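Local coordinates for designed helical repeat protein (Synthetic construct, PDB 5CWG) that is a de novo designed helical repeat protein, a chain of stacked helices with no natural function assigned, at residues A[19-30]-A[67-78]. Residues are numbered along the deposited sequence; the frame is centred on the assembly and turned at random. Where two conformers were deposited one is given.
Sequences NAKRKGDDTEEA and VENAQREGYDIS
In this designed helical repeat, the loop joining helix 3-23 to helix 27-47 packs beside the loop joining helix 53-73 to helix 77-98, Lys23 and Asp25 of the first reaching the second loop and the helix start that follows it. Segments 19-23 and 67-73 run nearly parallel, 6° between their directions with axes 9.8 Å apart, side by side in the stack of helices. Gly24, with positive phi, carries the Schellman motif after the last turn, and Asp26 N-caps the next helix, its OD1 accepting from Glu29 N. Lys23 lays its CD on Ile77 CD1 (3.8 Å). The chain then bends at chi3, which turns NZ onto Tyr75 O at 2.8 Å. The ammonium stands above the carbonyl plane, 66° out of it, and also donates to a water that bonds to Gln71 O. A methionine in place of Lys23 would probably leave Tyr75 O and this water without their ammonium donor. Asp25 OD2 receives Ile77 N at 2.9 Å with an N-H...O angle of 167°, so the carboxylate engages the first turn of helix 77-98. Its neighbour Asp76, whose OD2 caps Glu79 N, brings OD1 within 3.7 Å of Asp25 OD2; a water donating to Asp25 OD1 and Asp76 OD1 probably eases this like-charge approach. On helix 3-23, Asn19 enters as a knob among Val67, Glu68, Gln71 and Ile77. Its CB packs on Val67 CG1, while ND2 bonds to Ile15 O and, through a water, to Glu68 OE2. Where helices 27-47 and 77-98 begin, Ser78 OG lies 3.2 Å from Ala30 CA.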
ATOM      1  N   ASN A  19      12.947  13.230   8.166  1.00 13.59           N
ATOM      2  CA  ASN A  19      13.003  12.008   8.947  1.00 13.07           C
ATOM      3  C   ASN A  19      14.388  11.393   8.931  1.00 13.32           C
ATOM      4  O   ASN A  19      14.864  10.890   9.957  1.00 14.75           O
ATOM      5  CB  ASN A  19      11.925  11.022   8.506  1.00 13.87           C
ATOM      6  CG  ASN A  19      10.586  11.320   9.153  1.00 14.39           C
ATOM      7  OD1 ASN A  19      10.308  10.854  10.257  1.00 16.28           O
ATOM      8  ND2 ASN A  19       9.770  12.105   8.481  1.00 15.41           N
ATOM      9  N   ALA A  20      15.042  11.444   7.782  1.00 12.54           N
ATOM     10  CA  ALA A  20      16.418  10.968   7.709  1.00 13.45           C
ATOM     11  C   ALA A  20      17.315  11.824   8.616  1.00 13.86           C
ATOM     12  O   ALA A  20      18.118  11.299   9.374  1.00 14.67           O
ATOM     13  CB  ALA A  20      16.910  11.014   6.284  1.00 13.41           C
ATOM     14  N   LYS A  21      17.156  13.135   8.554  1.00 14.65           N
ATOM     15  CA  LYS A  21      17.944  14.042   9.374  1.00 16.75           C
ATOM     16  C   LYS A  21      17.725  13.758  10.871  1.00 17.22           C
ATOM     17  O   LYS A  21      18.669  13.784  11.656  1.00 18.64           O
ATOM     18  CB  LYS A  21      17.569  15.505   9.052  1.00 19.68           C
ATOM     19  CG  LYS A  21      18.491  16.544   9.660  1.00 25.05           C
ATOM     20  CD  LYS A  21      18.076  17.972   9.293  1.00 29.83           C
ATOM     21  CE  LYS A  21      19.009  19.010   9.924  1.00 35.48           C
ATOM     22  NZ  LYS A  21      18.629  20.419   9.575  1.00 40.50           N
ATOM     23  N   ARG A  22      16.478  13.494  11.251  0.60 16.01           N
ATOM     24  CA  ARG A  22      16.131  13.234  12.648  0.60 18.11           C
ATOM     25  C   ARG A  22      16.953  12.091  13.233  0.60 17.64           C
ATOM     26  O   ARG A  22      17.429  12.184  14.375  0.60 20.71           O
ATOM     27  CB  ARG A  22      14.630  12.929  12.779  0.60 20.25           C
ATOM     28  CG  ARG A  22      14.159  12.382  14.129  0.60 25.42           C
ATOM     29  CD  ARG A  22      13.676  13.464  15.067  0.60 28.69           C
ATOM     30  NE  ARG A  22      13.179  12.876  16.311  0.60 31.11           N
ATOM     31  CZ  ARG A  22      11.923  12.488  16.518  0.60 30.98           C
ATOM     32  NH1 ARG A  22      11.002  12.639  15.577  0.60 30.05           N
ATOM     33  NH2 ARG A  22      11.582  11.959  17.685  0.60 32.11           N
ATOM     34  N   LYS A  23      17.139  11.018  12.462  1.00 16.99           N
ATOM     35  CA  LYS A  23      17.835   9.845  12.977  1.00 17.50           C
ATOM     36  C   LYS A  23      19.246   9.668  12.445  1.00 16.66           C
ATOM     37  O   LYS A  23      19.875   8.671  12.728  1.00 18.49           O
ATOM     38  CB  LYS A  23      16.984   8.586  12.815  1.00 18.71           C
ATOM     39  CG  LYS A  23      16.710   8.176  11.424  1.00 17.55           C
ATOM     40  CD  LYS A  23      15.946   6.839  11.381  1.00 17.56           C
ATOM     41  CE  LYS A  23      16.854   5.650  11.577  1.00 17.94           C
ATOM     42  NZ  LYS A  23      16.097   4.382  11.700  1.00 17.58           N
ATOM     43  N   GLY A  24      19.766  10.659  11.735  1.00 16.97           N
ATOM     44  CA  GLY A  24      21.109  10.592  11.212  1.00 18.86           C
ATOM     45  C   GLY A  24      21.299   9.704   9.987  1.00 17.96           C
ATOM     46  O   GLY A  24      22.414   9.340   9.688  1.00 21.09           O
ATOM     47  N   ASP A  25      20.228   9.358   9.272  1.00 16.71           N
ATOM     48  CA  ASP A  25      20.364   8.665   7.992  1.00 17.22           C
ATOM     49  C   ASP A  25      20.800   9.695   6.937  1.00 18.10           C
ATOM     50  O   ASP A  25      20.571  10.897   7.077  1.00 20.11           O
ATOM     51  CB  ASP A  25      19.047   7.977   7.604  1.00 18.02           C
ATOM     52  CG  ASP A  25      18.772   6.675   8.372  1.00 18.65           C
ATOM     53  OD1 ASP A  25      19.622   6.223   9.173  1.00 19.40           O
ATOM     54  OD2 ASP A  25      17.679   6.080   8.174  1.00 18.71           O
ATOM     55  N   ASP A  26      21.426   9.223   5.863  1.00 18.26           N
ATOM     56  CA  ASP A  26      21.986  10.117   4.858  1.00 18.01           C
ATOM     57  C   ASP A  26      20.899  10.923   4.146  1.00 15.72           C
ATOM     58  O   ASP A  26      19.973  10.351   3.557  1.00 15.23           O
ATOM     59  CB  ASP A  26      22.750   9.322   3.806  1.00 20.17           C
ATOM     60  CG  ASP A  26      23.593  10.207   2.944  1.00 23.76           C
ATOM     61  OD1 ASP A  26      23.065  10.718   1.960  1.00 22.14           O
ATOM     62  OD2 ASP A  26      24.777  10.429   3.273  1.00 31.36           O
ATOM     63  N   THR A  27      21.002  12.245   4.184  1.00 15.98           N
ATOM     64  CA  THR A  27      19.934  13.091   3.659  1.00 15.92           C
ATOM     65  C   THR A  27      19.956  13.225   2.140  1.00 15.74           C
ATOM     66  O   THR A  27      18.913  13.446   1.548  1.00 16.19           O
ATOM     67  CB  THR A  27      19.908  14.498   4.303  1.00 18.03           C
ATOM     68  OG1 THR A  27      21.179  15.122   4.129  1.00 20.29           O
ATOM     69  CG2 THR A  27      19.551  14.420   5.786  1.00 20.15           C
ATOM     70  N   GLU A  28      21.130  13.132   1.522  1.00 16.40           N
ATOM     71  CA  GLU A  28      21.207  13.143   0.055  1.00 17.80           C
ATOM     72  C   GLU A  28      20.587  11.882  -0.506  1.00 15.59           C
ATOM     73  O   GLU A  28      19.830  11.935  -1.476  1.00 15.91           O
ATOM     74  CB  GLU A  28      22.645  13.309  -0.408  1.00 21.88           C
ATOM     75  CG  GLU A  28      23.181  14.720  -0.192  1.00 30.70           C
ATOM     76  CD  GLU A  28      24.566  14.916  -0.788  1.00 39.88           C
ATOM     77  OE1 GLU A  28      24.997  14.065  -1.600  1.00 42.80           O
ATOM     78  OE2 GLU A  28      25.225  15.916  -0.433  1.00 44.55           O
ATOM     79  N   GLU A  29      20.851  10.749   0.130  1.00 15.14           N
ATOM     80  CA  GLU A  29      20.216   9.495  -0.255  1.00 15.21           C
ATOM     81  C   GLU A  29      18.706   9.593  -0.089  1.00 14.43           C
ATOM     82  O   GLU A  29      17.940   9.146  -0.940  1.00 14.71           O
ATOM     83  CB  GLU A  29      20.785   8.308   0.552  1.00 15.65           C
ATOM     84  CG  GLU A  29      20.145   6.991   0.155  1.00 15.90           C
ATOM     85  CD  GLU A  29      20.514   5.807   1.023  1.00 17.87           C
ATOM     86  OE1 GLU A  29      21.394   5.929   1.899  1.00 21.12           O
ATOM     87  OE2 GLU A  29      19.923   4.728   0.825  1.00 18.91           O
ATOM     88  N   ALA A  30      18.274  10.216   1.000  1.00 14.25           N
ATOM     89  CA  ALA A  30      16.855  10.334   1.296  1.00 13.91           C
ATOM     90  C   ALA A  30      16.145  11.202   0.260  1.00 12.92           C
ATOM     91  O   ALA A  30      15.009  10.891  -0.154  1.00 13.18           O
ATOM     92  CB  ALA A  30      16.656  10.894   2.704  1.00 15.82           C
ATOM     93  N   VAL A  67       7.495   5.949   6.399  1.00 10.74           N
ATOM     94  CA  VAL A  67       8.737   6.641   6.744  1.00 10.97           C
ATOM     95  C   VAL A  67       8.715   7.162   8.192  1.00 11.29           C
ATOM     96  O   VAL A  67       9.696   7.020   8.918  1.00 11.57           O
ATOM     97  CB  VAL A  67       9.025   7.786   5.734  1.00 11.53           C
ATOM     98  CG1 VAL A  67       9.983   8.815   6.288  1.00 12.99           C
ATOM     99  CG2 VAL A  67       9.496   7.204   4.438  1.00 11.85           C
ATOM    100  N   GLU A  68       7.606   7.752   8.612  1.00 11.34           N
ATOM    101  CA  GLU A  68       7.509   8.253   9.971  1.00 11.94           C
ATOM    102  C   GLU A  68       7.592   7.105  10.976  1.00 12.41           C
ATOM    103  O   GLU A  68       8.248   7.214  12.023  1.00 13.63           O
ATOM    104  CB  GLU A  68       6.227   9.074  10.135  1.00 13.44           C
ATOM    105  CG  GLU A  68       6.354  10.404   9.410  1.00 13.62           C
ATOM    106  CD  GLU A  68       5.082  11.232   9.379  1.00 15.47           C
ATOM    107  OE1 GLU A  68       3.994  10.689   9.609  1.00 16.94           O
ATOM    108  OE2 GLU A  68       5.173  12.424   9.033  1.00 16.41           O
ATOM    109  N   ASN A  69       6.948   5.990  10.683  0.54 11.72           N
ATOM    110  CA  ASN A  69       7.053   4.844  11.562  0.54 12.55           C
ATOM    111  C   ASN A  69       8.434   4.197  11.498  0.54 12.08           C
ATOM    112  O   ASN A  69       8.875   3.587  12.474  0.54 13.83           O
ATOM    113  CB  ASN A  69       5.966   3.832  11.244  0.54 15.26           C
ATOM    114  CG  ASN A  69       5.377   3.223  12.479  0.54 17.06           C
ATOM    115  OD1 ASN A  69       5.089   3.923  13.465  0.54 18.93           O
ATOM    116  ND2 ASN A  69       5.171   1.925  12.439  0.54 18.22           N
ATOM    117  N   ALA A  70       9.136   4.345  10.377  1.00 12.14           N
ATOM    118  CA  ALA A  70      10.504   3.845  10.275  1.00 12.23           C
ATOM    119  C   ALA A  70      11.401   4.621  11.232  1.00 12.03           C
ATOM    120  O   ALA A  70      12.276   4.055  11.876  1.00 13.10           O
ATOM    121  CB  ALA A  70      11.007   3.950   8.832  1.00 13.09           C
ATOM    122  N   GLN A  71      11.181   5.919  11.326  0.53 11.66           N
ATOM    123  CA  GLN A  71      11.980   6.758  12.224  0.53 12.70           C
ATOM    124  C   GLN A  71      11.756   6.351  13.686  0.53 14.20           C
ATOM    125  O   GLN A  71      12.684   6.357  14.490  0.53 15.32           O
ATOM    126  CB  GLN A  71      11.639   8.236  11.993  0.53 13.04           C
ATOM    127  CG  GLN A  71      12.404   9.207  12.875  0.53 15.07           C
ATOM    128  CD  GLN A  71      11.755   9.345  14.266  0.53 17.88           C
ATOM    129  OE1 GLN A  71      10.532   9.434  14.369  0.53 20.43           O
ATOM    130  NE2 GLN A  71      12.567   9.345  15.328  0.53 20.61           N
ATOM    131  N   ARG A  72      10.529   5.976  14.024  1.00 13.72           N
ATOM    132  CA  ARG A  72      10.233   5.547  15.394  1.00 14.96           C
ATOM    133  C   ARG A  72      10.693   4.149  15.717  1.00 14.60           C
ATOM    134  O   ARG A  72      10.967   3.829  16.885  1.00 15.23           O
ATOM    135  CB  ARG A  72       8.730   5.592  15.584  1.00 17.15           C
ATOM    136  CG  ARG A  72       8.219   7.003  15.660  1.00 20.59           C
ATOM    137  CD  ARG A  72       6.812   6.995  16.148  1.00 24.07           C
ATOM    138  NE  ARG A  72       5.915   6.542  15.110  1.00 25.74           N
ATOM    139  CZ  ARG A  72       5.345   7.367  14.231  1.00 26.85           C
ATOM    140  NH1 ARG A  72       5.598   8.662  14.268  1.00 29.02           N
ATOM    141  NH2 ARG A  72       4.530   6.903  13.317  1.00 24.17           N
ATOM    142  N   GLU A  73      10.761   3.291  14.706  1.00 12.52           N
ATOM    143  CA  GLU A  73      10.885   1.853  14.934  1.00 12.27           C
ATOM    144  C   GLU A  73      12.208   1.239  14.514  1.00 12.61           C
ATOM    145  O   GLU A  73      12.368   0.020  14.597  1.00 13.26           O
ATOM    146  CB  GLU A  73       9.726   1.116  14.254  1.00 11.88           C
ATOM    147  CG  GLU A  73       8.346   1.479  14.756  1.00 13.63           C
ATOM    148  CD  GLU A  73       8.126   1.151  16.216  1.00 16.99           C
ATOM    149  OE1 GLU A  73       8.836   0.286  16.779  1.00 16.60           O
ATOM    150  OE2 GLU A  73       7.258   1.825  16.817  1.00 23.06           O
ATOM    151  N   GLY A  74      13.155   2.059  14.089  1.00 13.41           N
ATOM    152  CA  GLY A  74      14.496   1.569  13.784  1.00 14.24           C
ATOM    153  C   GLY A  74      14.711   1.045  12.377  1.00 14.98           C
ATOM    154  O   GLY A  74      15.512   0.133  12.175  1.00 19.71           O
ATOM    155  N   TYR A  75      14.024   1.622  11.396  1.00 12.61           N
ATOM    156  CA  TYR A  75      14.205   1.222  10.006  1.00 12.09           C
ATOM    157  C   TYR A  75      14.884   2.324   9.218  1.00 11.75           C
ATOM    158  O   TYR A  75      14.673   3.507   9.451  1.00 12.70           O
ATOM    159  CB  TYR A  75      12.861   0.888   9.372  1.00 11.71           C
ATOM    160  CG  TYR A  75      12.194  -0.340   9.926  1.00 11.68           C
ATOM    161  CD1 TYR A  75      11.558  -0.316  11.165  1.00 12.13           C
ATOM    162  CD2 TYR A  75      12.238  -1.542   9.240  1.00 12.02           C
ATOM    163  CE1 TYR A  75      10.972  -1.452  11.681  1.00 11.57           C
ATOM    164  CE2 TYR A  75      11.646  -2.678   9.738  1.00 12.47           C
ATOM    165  CZ  TYR A  75      11.022  -2.631  10.979  1.00 11.62           C
ATOM    166  OH  TYR A  75      10.428  -3.748  11.525  1.00 12.81           O
ATOM    167  N   ASP A  76      15.680   1.913   8.248  1.00 12.37           N
ATOM    168  CA  ASP A  76      16.336   2.870   7.369  1.00 12.51           C
ATOM    169  C   ASP A  76      15.295   3.669   6.595  1.00 12.24           C
ATOM    170  O   ASP A  76      14.382   3.104   5.980  1.00 12.72           O
ATOM    171  CB  ASP A  76      17.248   2.136   6.384  1.00 13.78           C
ATOM    172  CG  ASP A  76      18.014   3.081   5.498  1.00 15.96           C
ATOM    173  OD1 ASP A  76      19.078   3.551   5.909  1.00 18.88           O
ATOM    174  OD2 ASP A  76      17.532   3.374   4.386  1.00 16.47           O
ATOM    175  N   ILE A  77      15.436   4.987   6.605  1.00 12.16           N
ATOM    176  CA  ILE A  77      14.411   5.850   6.037  1.00 11.92           C
ATOM    177  C   ILE A  77      14.283   5.667   4.525  1.00 10.97           C
ATOM    178  O   ILE A  77      13.183   5.595   4.002  1.00 11.92           O
ATOM    179  CB  ILE A  77      14.705   7.333   6.362  1.00 12.38           C
ATOM    180  CG1 ILE A  77      14.602   7.626   7.876  1.00 13.63           C
ATOM    181  CG2 ILE A  77      13.786   8.262   5.581  1.00 12.65           C
ATOM    182  CD1 ILE A  77      13.377   7.092   8.564  1.00 13.71           C
ATOM    183  N   SER A  78      15.402   5.648   3.818  1.00 12.15           N
ATOM    184  CA  SER A  78      15.337   5.549   2.362  1.00 12.33           C
ATOM    185  C   SER A  78      14.778   4.204   1.926  1.00 12.31           C
ATOM    186  O   SER A  78      13.970   4.139   0.990  1.00 12.86           O
ATOM    187  CB  SER A  78      16.706   5.807   1.760  1.00 13.11           C
ATOM    188  OG  SER A  78      17.064   7.162   1.852  1.00 15.83           O
TER
HETATM  189  O   HOH W   1       7.504  13.717   9.410  1.00 22.34           O
HETATM  190  O   HOH W   2      14.711   4.626  14.186  1.00 19.60           O
HETATM  191  O   HOH W   3      19.670   3.509   8.656  1.00 25.00           O
HETATM  192  O   HOH W   4      18.565   7.848   3.936  0.67 18.85           O
HETATM  193  O   HOH W   5      20.200   5.662   4.550  1.00 25.24           O
HETATM  194  O   HOH W   6      19.677   2.873   2.552  1.00 28.88           O